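Local structure of Alr1585 protein (Nostoc sp., 5C2I) at residues K5-L10 / A232-I237; D13-E18 / L209-D214. The protein is a haem-containing DyP-type (dye-decolorizing) peroxidase that probably uses hydrogen peroxide to oxidise dyes and related substrates. The protein carries 1 engineered substitution. All blocks are in the same frame, centred on the assembly; numbering follows the deposited sequence.

Contact 1 (K5-L10 / A232-I237)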
ATOM      1  N   LYS A   5      41.987 -29.578   3.705  1.00 44.87           N
ATOM      2  CA  LYS A   5      41.928 -28.550   4.750  1.00 46.22           C
ATOM      3  C   LYS A   5      41.024 -27.394   4.382  1.00 42.22           C
ATOM      4  O   LYS A   5      40.210 -26.944   5.203  1.00 42.43           O
ATOM      5  CB  LYS A   5      43.320 -27.980   5.067  1.00 51.53           C
ATOM      6  CG  LYS A   5      43.931 -28.425   6.389  1.00 57.48           C
ATOM      7  CD  LYS A   5      45.114 -27.525   6.768  1.00 62.85           C
ATOM      8  CE  LYS A   5      45.725 -27.879   8.124  1.00 66.91           C
ATOM      9  NZ  LYS A   5      46.058 -29.332   8.230  1.00 68.71           N
ATOM     10  N   ASP A   6      41.160 -26.890   3.160  1.00 37.49           N
ATOM     11  CA  ASP A   6      40.388 -25.709   2.751  1.00 37.30           C
ATOM     12  C   ASP A   6      38.894 -26.036   2.678  1.00 36.64           C
ATOM     13  O   ASP A   6      38.037 -25.154   2.856  1.00 39.81           O
ATOM     14  CB  ASP A   6      40.828 -25.206   1.382  1.00 36.88           C
ATOM     15  CG  ASP A   6      42.275 -24.754   1.348  1.00 38.36           C
ATOM     16  OD1 ASP A   6      42.680 -24.006   2.249  1.00 36.90           O
ATOM     17  OD2 ASP A   6      42.975 -25.136   0.396  1.00 39.80           O
ATOM     18  N   LEU A   7      38.587 -27.290   2.381  1.00 33.61           N
ATOM     19  CA  LEU A   7      37.198 -27.689   2.216  1.00 33.30           C
ATOM     20  C   LEU A   7      36.566 -28.114   3.541  1.00 32.60           C
ATOM     21  O   LEU A   7      35.347 -28.024   3.697  1.00 31.63           O
ATOM     22  CB  LEU A   7      37.109 -28.848   1.240  1.00 34.56           C
ATOM     23  CG  LEU A   7      37.284 -28.558  -0.237  1.00 37.85           C
ATOM     24  CD1 LEU A   7      37.130 -29.887  -0.948  1.00 40.44           C
ATOM     25  CD2 LEU A   7      36.310 -27.545  -0.792  1.00 37.62           C
ATOM     26  N   LYS A   8      37.383 -28.582   4.479  1.00 32.99           N
ATOM     27  CA  LYS A   8      36.903 -29.019   5.786  1.00 34.11           C
ATOM     28  C   LYS A   8      36.806 -27.904   6.805  1.00 32.00           C
ATOM     29  O   LYS A   8      36.260 -28.122   7.874  1.00 30.34           O
ATOM     30  CB  LYS A   8      37.795 -30.128   6.345  1.00 37.73           C
ATOM     31  CG  LYS A   8      37.559 -31.460   5.674  1.00 41.76           C
ATOM     32  CD  LYS A   8      38.400 -32.566   6.267  1.00 46.66           C
ATOM     33  CE  LYS A   8      38.378 -33.828   5.426  1.00 50.36           C
ATOM     34  NZ  LYS A   8      37.241 -34.713   5.771  1.00 52.32           N
ATOM     35  N   ASN A   9      37.358 -26.731   6.504  1.00 32.02           N
ATOM     36  CA  ASN A   9      37.416 -25.629   7.469  1.00 34.29           C
ATOM     37  C   ASN A   9      37.059 -24.282   6.865  1.00 33.89           C
ATOM     38  O   ASN A   9      37.844 -23.729   6.085  1.00 38.35           O
ATOM     39  CB  ASN A   9      38.839 -25.466   8.023  1.00 36.65           C
ATOM     40  CG  ASN A   9      39.320 -26.696   8.748  1.00 38.34           C
ATOM     41  OD1 ASN A   9      38.930 -26.934   9.876  1.00 39.08           O
ATOM     42  ND2 ASN A   9      40.156 -27.487   8.098  1.00 38.37           N
ATOM     43  N   LEU A  10      35.925 -23.734   7.250  1.00 30.66           N
ATOM     44  CA  LEU A  10      35.504 -22.429   6.748  1.00 28.98           C
ATOM     45  C   LEU A  10      36.375 -21.357   7.402  1.00 29.52           C
ATOM     46  O   LEU A  10      36.645 -21.434   8.590  1.00 29.74           O
ATOM     47  CB  LEU A  10      34.028 -22.198   7.077  1.00 26.62           C
ATOM     48  CG  LEU A  10      33.322 -21.081   6.302  1.00 25.60           C
ATOM     49  CD1 LEU A  10      33.132 -21.513   4.835  1.00 25.05           C
ATOM     50  CD2 LEU A  10      32.006 -20.727   6.956  1.00 23.79           C
ATOM     51  N   ALA A 232      29.354 -23.513   8.580  1.00 17.77           N
ATOM     52  CA  ALA A 232      29.567 -24.906   8.164  1.00 17.67           C
ATOM     53  C   ALA A 232      30.714 -24.973   7.160  1.00 18.55           C
ATOM     54  O   ALA A 232      30.964 -23.996   6.434  1.00 18.11           O
ATOM     55  CB  ALA A 232      28.311 -25.470   7.540  1.00 17.22           C
ATOM     56  N   PRO A 233      31.440 -26.114   7.127  1.00 19.10           N
ATOM     57  CA  PRO A 233      32.543 -26.239   6.170  1.00 19.96           C
ATOM     58  C   PRO A 233      31.994 -26.431   4.779  1.00 19.61           C
ATOM     59  O   PRO A 233      30.894 -26.972   4.606  1.00 19.20           O
ATOM     60  CB  PRO A 233      33.278 -27.484   6.652  1.00 21.06           C
ATOM     61  CG  PRO A 233      32.248 -28.293   7.334  1.00 20.92           C
ATOM     62  CD  PRO A 233      31.267 -27.317   7.936  1.00 20.21           C
ATOM     63  N   LEU A 234      32.771 -26.059   3.782  1.00 19.86           N
ATOM     64  CA  LEU A 234      32.361 -26.233   2.404  1.00 20.69           C
ATOM     65  C   LEU A 234      32.048 -27.674   2.029  1.00 21.04           C
ATOM     66  O   LEU A 234      31.171 -27.889   1.223  1.00 19.22           O
ATOM     67  CB  LEU A 234      33.369 -25.634   1.418  1.00 22.35           C
ATOM     68  CG  LEU A 234      33.431 -24.098   1.380  1.00 23.36           C
ATOM     69  CD1 LEU A 234      34.561 -23.706   0.434  1.00 26.00           C
ATOM     70  CD2 LEU A 234      32.135 -23.494   0.920  1.00 22.86           C
ATOM     71  N   ASP A 235      32.731 -28.629   2.638  1.00 21.40           N
ATOM     72  CA  ASP A 235      32.469 -30.037   2.325  1.00 22.31           C
ATOM     73  C   ASP A 235      31.152 -30.587   2.866  1.00 20.40           C
ATOM     74  O   ASP A 235      30.800 -31.731   2.565  1.00 20.05           O
ATOM     75  CB  ASP A 235      33.661 -30.936   2.676  1.00 24.82           C
ATOM     76  CG  ASP A 235      33.865 -31.130   4.136  1.00 27.64           C
ATOM     77  OD1 ASP A 235      33.138 -30.612   4.981  1.00 29.24           O
ATOM     78  OD2 ASP A 235      34.780 -31.874   4.459  1.00 33.44           O
ATOM     79  N   SER A 236      30.394 -29.759   3.594  1.00 18.95           N
ATOM     80  CA  SER A 236      29.053 -30.117   3.992  1.00 18.44           C
ATOM     81  C   SER A 236      28.009 -29.744   2.923  1.00 17.23           C
ATOM     82  O   SER A 236      26.835 -30.101   3.044  1.00 16.16           O
ATOM     83  CB  SER A 236      28.665 -29.504   5.334  1.00 19.22           C
ATOM     84  OG  SER A 236      28.454 -28.114   5.117  1.00 20.80           O
ATOM     85  N   ILE A 237      28.445 -29.082   1.859  1.00 16.89           N
ATOM     86  CA  ILE A 237      27.527 -28.716   0.796  1.00 16.95           C
ATOM     87  C   ILE A 237      28.094 -28.935  -0.629  1.00 17.79           C
ATOM     88  O   ILE A 237      27.319 -29.236  -1.546  1.00 17.71           O
ATOM     89  CB  ILE A 237      27.035 -27.250   0.993  1.00 16.63           C
ATOM     90  CG1 ILE A 237      25.846 -26.915   0.123  1.00 15.93           C
ATOM     91  CG2 ILE A 237      28.157 -26.219   0.769  1.00 16.47           C
ATOM     92  CD1 ILE A 237      25.178 -25.588   0.455  1.00 16.03           C
TER
HETATM   93  O   HOH W   1      35.237 -24.785   4.174  1.00 28.14           O
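Leu-7, in the last turn of the N-terminal helix 4-8, meets Leu-234 and Asp-235 of the short 3-10 turn 234-236, which leads into strand 239-240. The carbonyl end of the helix thus faces the N-H end of the turn. Leu-7 O accepts from Asp-235 N (2.9 Å, N-H...O angle 148°), the donor tilted 25° from the carbonyl plane. Leu-234 N is also near, but its angle to Leu-7 O is poor, and it gives its hydrogen to water 1 at 2.8 Å. That water donates in turn to Asp-6 O, which also bonds the hydroxyl of Tyr-23.

Leu-234 is also flanked by two leucines: Leu-7 CD2 lies 4.1 Å from its CB, the two side chains crossing at about a right angle, and Leu-10 CD1 4.3 Å from its CG. Leu-10 CD2 presses on Ala-232 O (3.5 Å), a buried carbonyl with no polar partner. Pro-233 CB packs over Lys-8 O at 3.3 Å.

On the outer side, chi1 of 72° places the Asp-235 carboxylate between its own backbone N and carbonyl carbon, and OD2 sits 3.1 Å from Lys-8 CG. The Lys-8 chain bends at its end, yet Lys-8 NZ and Asp-235 OD2 stay 4.0 Å apart, a long salt bridge; Glu-4 is a second, weak partner of the ammonium. Ser-236 OG and N both donate to Pro-233 O, tying the turn together. The 3-10 turn thus docks on two carbonyls of the helix's final turn, Leu-7 O directly and Asp-6 O through water, joining the N-terminal helix to the C-terminal DyP region.

Contact 2 (D13-E18 / L209-D214)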
ATOM      1  N   ASP A  13      35.379 -15.703   9.117  1.00 24.98           N
ATOM      2  CA  ASP A  13      34.322 -14.782   8.669  1.00 25.67           C
ATOM      3  C   ASP A  13      33.603 -15.266   7.437  1.00 25.18           C
ATOM      4  O   ASP A  13      32.842 -14.501   6.816  1.00 25.66           O
ATOM      5  CB  ASP A  13      34.884 -13.370   8.404  1.00 26.58           C
ATOM      6  CG  ASP A  13      35.326 -12.707   9.652  1.00 27.49           C
ATOM      7  OD1 ASP A  13      34.860 -13.071  10.732  1.00 26.43           O
ATOM      8  OD2 ASP A  13      36.194 -11.841   9.558  1.00 32.59           O
ATOM      9  N   GLY A  14      33.801 -16.532   7.091  1.00 23.67           N
ATOM     10  CA  GLY A  14      33.180 -17.066   5.880  1.00 22.93           C
ATOM     11  C   GLY A  14      33.974 -16.695   4.640  1.00 23.36           C
ATOM     12  O   GLY A  14      35.022 -16.055   4.731  1.00 23.93           O
ATOM     13  N   ILE A  15      33.480 -17.096   3.493  1.00 22.77           N
ATOM     14  CA  ILE A  15      34.127 -16.818   2.209  1.00 23.85           C
ATOM     15  C   ILE A  15      33.751 -15.381   1.799  1.00 23.12           C
ATOM     16  O   ILE A  15      32.579 -15.042   1.683  1.00 20.55           O
ATOM     17  CB  ILE A  15      33.693 -17.839   1.093  1.00 24.53           C
ATOM     18  CG1 ILE A  15      33.795 -19.356   1.484  1.00 25.87           C
ATOM     19  CG2 ILE A  15      34.336 -17.437  -0.228  1.00 25.79           C
ATOM     20  CD1 ILE A  15      35.145 -19.851   1.868  1.00 28.33           C
ATOM     21  N   ASP A  16      34.748 -14.547   1.539  1.00 23.89           N
ATOM     22  CA  ASP A  16      34.507 -13.143   1.174  1.00 24.43           C
ATOM     23  C   ASP A  16      34.414 -12.991  -0.350  1.00 24.08           C
ATOM     24  O   ASP A  16      35.439 -13.023  -1.047  1.00 22.81           O
ATOM     25  CB  ASP A  16      35.626 -12.273   1.735  1.00 26.29           C
ATOM     26  CG  ASP A  16      35.403 -10.787   1.485  1.00 27.47           C
ATOM     27  OD1 ASP A  16      34.500 -10.400   0.726  1.00 27.47           O
ATOM     28  OD2 ASP A  16      36.184  -9.996   2.013  1.00 30.42           O
ATOM     29  N   SER A  17      33.201 -12.861  -0.866  1.00 23.53           N
ATOM     30  CA  SER A  17      32.991 -12.796  -2.313  1.00 25.03           C
ATOM     31  C   SER A  17      33.669 -11.583  -2.939  1.00 28.00           C
ATOM     32  O   SER A  17      34.036 -11.641  -4.094  1.00 29.67           O
ATOM     33  CB  SER A  17      31.516 -12.804  -2.658  1.00 24.99           C
ATOM     34  OG  SER A  17      30.886 -11.696  -2.064  1.00 27.55           O
ATOM     35  N   GLU A  18      33.880 -10.505  -2.180  1.00 29.84           N
ATOM     36  CA  GLU A  18      34.598  -9.330  -2.707  1.00 35.56           C
ATOM     37  C   GLU A  18      36.113  -9.516  -2.663  1.00 35.97           C
ATOM     38  O   GLU A  18      36.831  -8.831  -3.379  1.00 35.59           O
ATOM     39  CB  GLU A  18      34.331  -8.095  -1.851  1.00 39.44           C
ATOM     40  CG  GLU A  18      33.011  -7.337  -1.957  1.00 43.31           C
ATOM     41  CD  GLU A  18      33.043  -6.036  -1.102  1.00 47.08           C
ATOM     42  OE1 GLU A  18      33.770  -5.073  -1.490  1.00 53.81           O
ATOM     43  OE2 GLU A  18      32.365  -5.963  -0.037  1.00 47.21           O
ATOM     44  N   LEU A 209      25.891 -21.443   7.277  1.00 15.75           N
ATOM     45  CA  LEU A 209      26.363 -20.224   6.632  1.00 16.30           C
ATOM     46  C   LEU A 209      27.749 -20.442   6.066  1.00 16.65           C
ATOM     47  O   LEU A 209      28.604 -21.098   6.704  1.00 16.36           O
ATOM     48  CB  LEU A 209      26.390 -19.058   7.627  1.00 18.04           C
ATOM     49  CG  LEU A 209      25.039 -18.792   8.323  1.00 17.99           C
ATOM     50  CD1 LEU A 209      25.185 -17.575   9.235  1.00 20.26           C
ATOM     51  CD2 LEU A 209      23.946 -18.541   7.298  1.00 17.97           C
ATOM     52  N   PHE A 210      27.991 -19.815   4.915  1.00 16.13           N
ATOM     53  CA  PHE A 210      29.241 -19.975   4.160  1.00 16.45           C
ATOM     54  C   PHE A 210      29.878 -18.670   3.716  1.00 16.71           C
ATOM     55  O   PHE A 210      31.076 -18.523   3.801  1.00 17.71           O
ATOM     56  CB  PHE A 210      28.969 -20.823   2.900  1.00 15.92           C
ATOM     57  CG  PHE A 210      28.334 -22.141   3.202  1.00 15.77           C
ATOM     58  CD1 PHE A 210      29.094 -23.200   3.666  1.00 16.19           C
ATOM     59  CD2 PHE A 210      26.981 -22.322   3.052  1.00 15.31           C
ATOM     60  CE1 PHE A 210      28.495 -24.413   3.975  1.00 15.27           C
ATOM     61  CE2 PHE A 210      26.384 -23.530   3.369  1.00 14.78           C
ATOM     62  CZ  PHE A 210      27.163 -24.565   3.795  1.00 15.02           C
ATOM     63  N   MET A 211      29.065 -17.726   3.278  1.00 17.05           N
ATOM     64  CA  MET A 211      29.557 -16.472   2.730  1.00 17.29           C
ATOM     65  C   MET A 211      29.656 -15.391   3.802  1.00 18.27           C
ATOM     66  O   MET A 211      28.758 -15.285   4.676  1.00 17.91           O
ATOM     67  CB  MET A 211      28.650 -15.998   1.574  1.00 17.03           C
ATOM     68  CG  MET A 211      28.417 -16.995   0.459  1.00 17.46           C
ATOM     69  SD  MET A 211      29.955 -17.555  -0.292  1.00 18.62           S
ATOM     70  CE  MET A 211      30.581 -16.058  -0.974  1.00 19.01           C
ATOM     71  N   LYS A 212      30.715 -14.610   3.720  1.00 19.26           N
ATOM     72  CA  LYS A 212      30.979 -13.507   4.673  1.00 21.33           C
ATOM     73  C   LYS A 212      29.755 -12.617   4.940  1.00 22.27           C
ATOM     74  O   LYS A 212      29.483 -12.270   6.103  1.00 22.25           O
ATOM     75  CB  LYS A 212      32.150 -12.639   4.228  1.00 22.84           C
ATOM     76  CG  LYS A 212      32.481 -11.505   5.226  1.00 23.53           C
ATOM     77  CD  LYS A 212      33.752 -10.753   4.877  1.00 25.29           C
ATOM     78  CE  LYS A 212      33.979  -9.637   5.872  1.00 26.58           C
ATOM     79  NZ  LYS A 212      35.234  -8.923   5.603  1.00 28.58           N
ATOM     80  N   ARG A 213      29.036 -12.230   3.895  1.00 23.56           N
ATOM     81  CA  ARG A 213      27.922 -11.286   4.068  1.00 26.31           C
ATOM     82  C   ARG A 213      26.898 -11.887   5.026  1.00 24.37           C
ATOM     83  O   ARG A 213      26.353 -11.181   5.903  1.00 22.88           O
ATOM     84  CB  ARG A 213      27.237 -10.960   2.735  1.00 29.12           C
ATOM     85  CG  ARG A 213      28.122 -10.174   1.785  1.00 37.01           C
ATOM     86  CD  ARG A 213      27.890  -8.702   1.864  1.00 41.14           C
ATOM     87  NE  ARG A 213      26.476  -8.339   1.939  1.00 44.14           N
ATOM     88  CZ  ARG A 213      26.054  -7.119   2.273  1.00 48.94           C
ATOM     89  NH1 ARG A 213      26.932  -6.137   2.507  1.00 47.32           N
ATOM     90  NH2 ARG A 213      24.751  -6.885   2.375  1.00 49.75           N
ATOM     91  N   ASP A 214      26.664 -13.192   4.899  1.00 22.30           N
ATOM     92  CA  ASP A 214      25.758 -13.881   5.817  1.00 20.94           C
ATOM     93  C   ASP A 214      26.337 -14.068   7.194  1.00 21.04           C
ATOM     94  O   ASP A 214      25.630 -13.884   8.208  1.00 20.95           O
ATOM     95  CB  ASP A 214      25.370 -15.267   5.252  1.00 21.31           C
ATOM     96  CG  ASP A 214      24.462 -15.191   4.013  1.00 21.68           C
ATOM     97  OD1 ASP A 214      23.756 -14.188   3.821  1.00 22.08           O
ATOM     98  OD2 ASP A 214      24.449 -16.161   3.229  1.00 21.71           O
TER
HETATM   99  O   HOH W   2      30.318 -12.354   0.968  1.00 13.76           O
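The Asp-16 carboxylate lies between Lys-212 and its own following backbone. Over one face runs the extended Lys-212 chain, with CD 3.8 Å from Asp-16 CG. From the other face Glu-18 N reaches Asp-16 OD1 (3.0 Å) above the carboxylate plane, closing an Asx turn. Asn-19 donates to Asp-16 OD2, to which Lys-212 NZ makes a long salt bridge at 3.9 Å. With CG anti to the backbone N (chi1 -176°), the acid lies alongside the lysine, both pointing the same way. Putting an alanine here would probably leave Lys-212 NZ without its nearest anion and Glu-18 N without the acceptor that shapes the turn.

The peptides of Ile-15 and Met-211 form a single beta bridge with the bonding pattern of parallel strands. Ile-15 N donates to Phe-210 O at 2.8 Å, almost straight (170°) and in the carbonyl plane, while the Phe-210 ring turns away toward Ala-232 and Ile-237. Lys-212 N meets Ile-15 O straighter still (178°) at 2.8 Å, but from above that carbonyl's plane. Met-211 is the N-cap residue of helix 212-221, so the bridge occupies an N-H in the first turn; water 2 accepts from the next, Arg-213 N, and joins it to Ser-17 OG. Gly-14 is pressed so closely on Phe-210 O that a beta carbon would clash, and its positive phi disfavours one too.

Bent at chi2 and chi3, the Met-211 chain curls back to bring CE to 3.5 Å from Ile-15 O and against Ser-17 CB. The buried Asp-13 O has Lys-212 CA at 3.0 Å, a CA-H...O contact, whereas the Asp-13 carboxylate bridges to Arg-219 farther along the same helix.

Overall arrangement
Contacts 1 and 2 fasten successive pieces of the N-terminal arm to chain some two hundred residues later, 13-18 / 209-214 being nested inside the loop closed by 5-10 / 232-237. Their centres are 13 Å apart on the same side of the chain's centre, and they touch. Ala-232 N probably bonds to Leu-209 O (3.1 Å), joining the two later segments, while Leu-10 CD2 packs on Leu-209 O at 3.4 Å. The Phe-210 ring fills the junction, with CE1 3.6 Å from Pro-233 O. The haem lies beyond: the side chains of Ala-232 and Phe-210 are about 11 and 12 Å from it, consistent with both contacts lying outside its first shell.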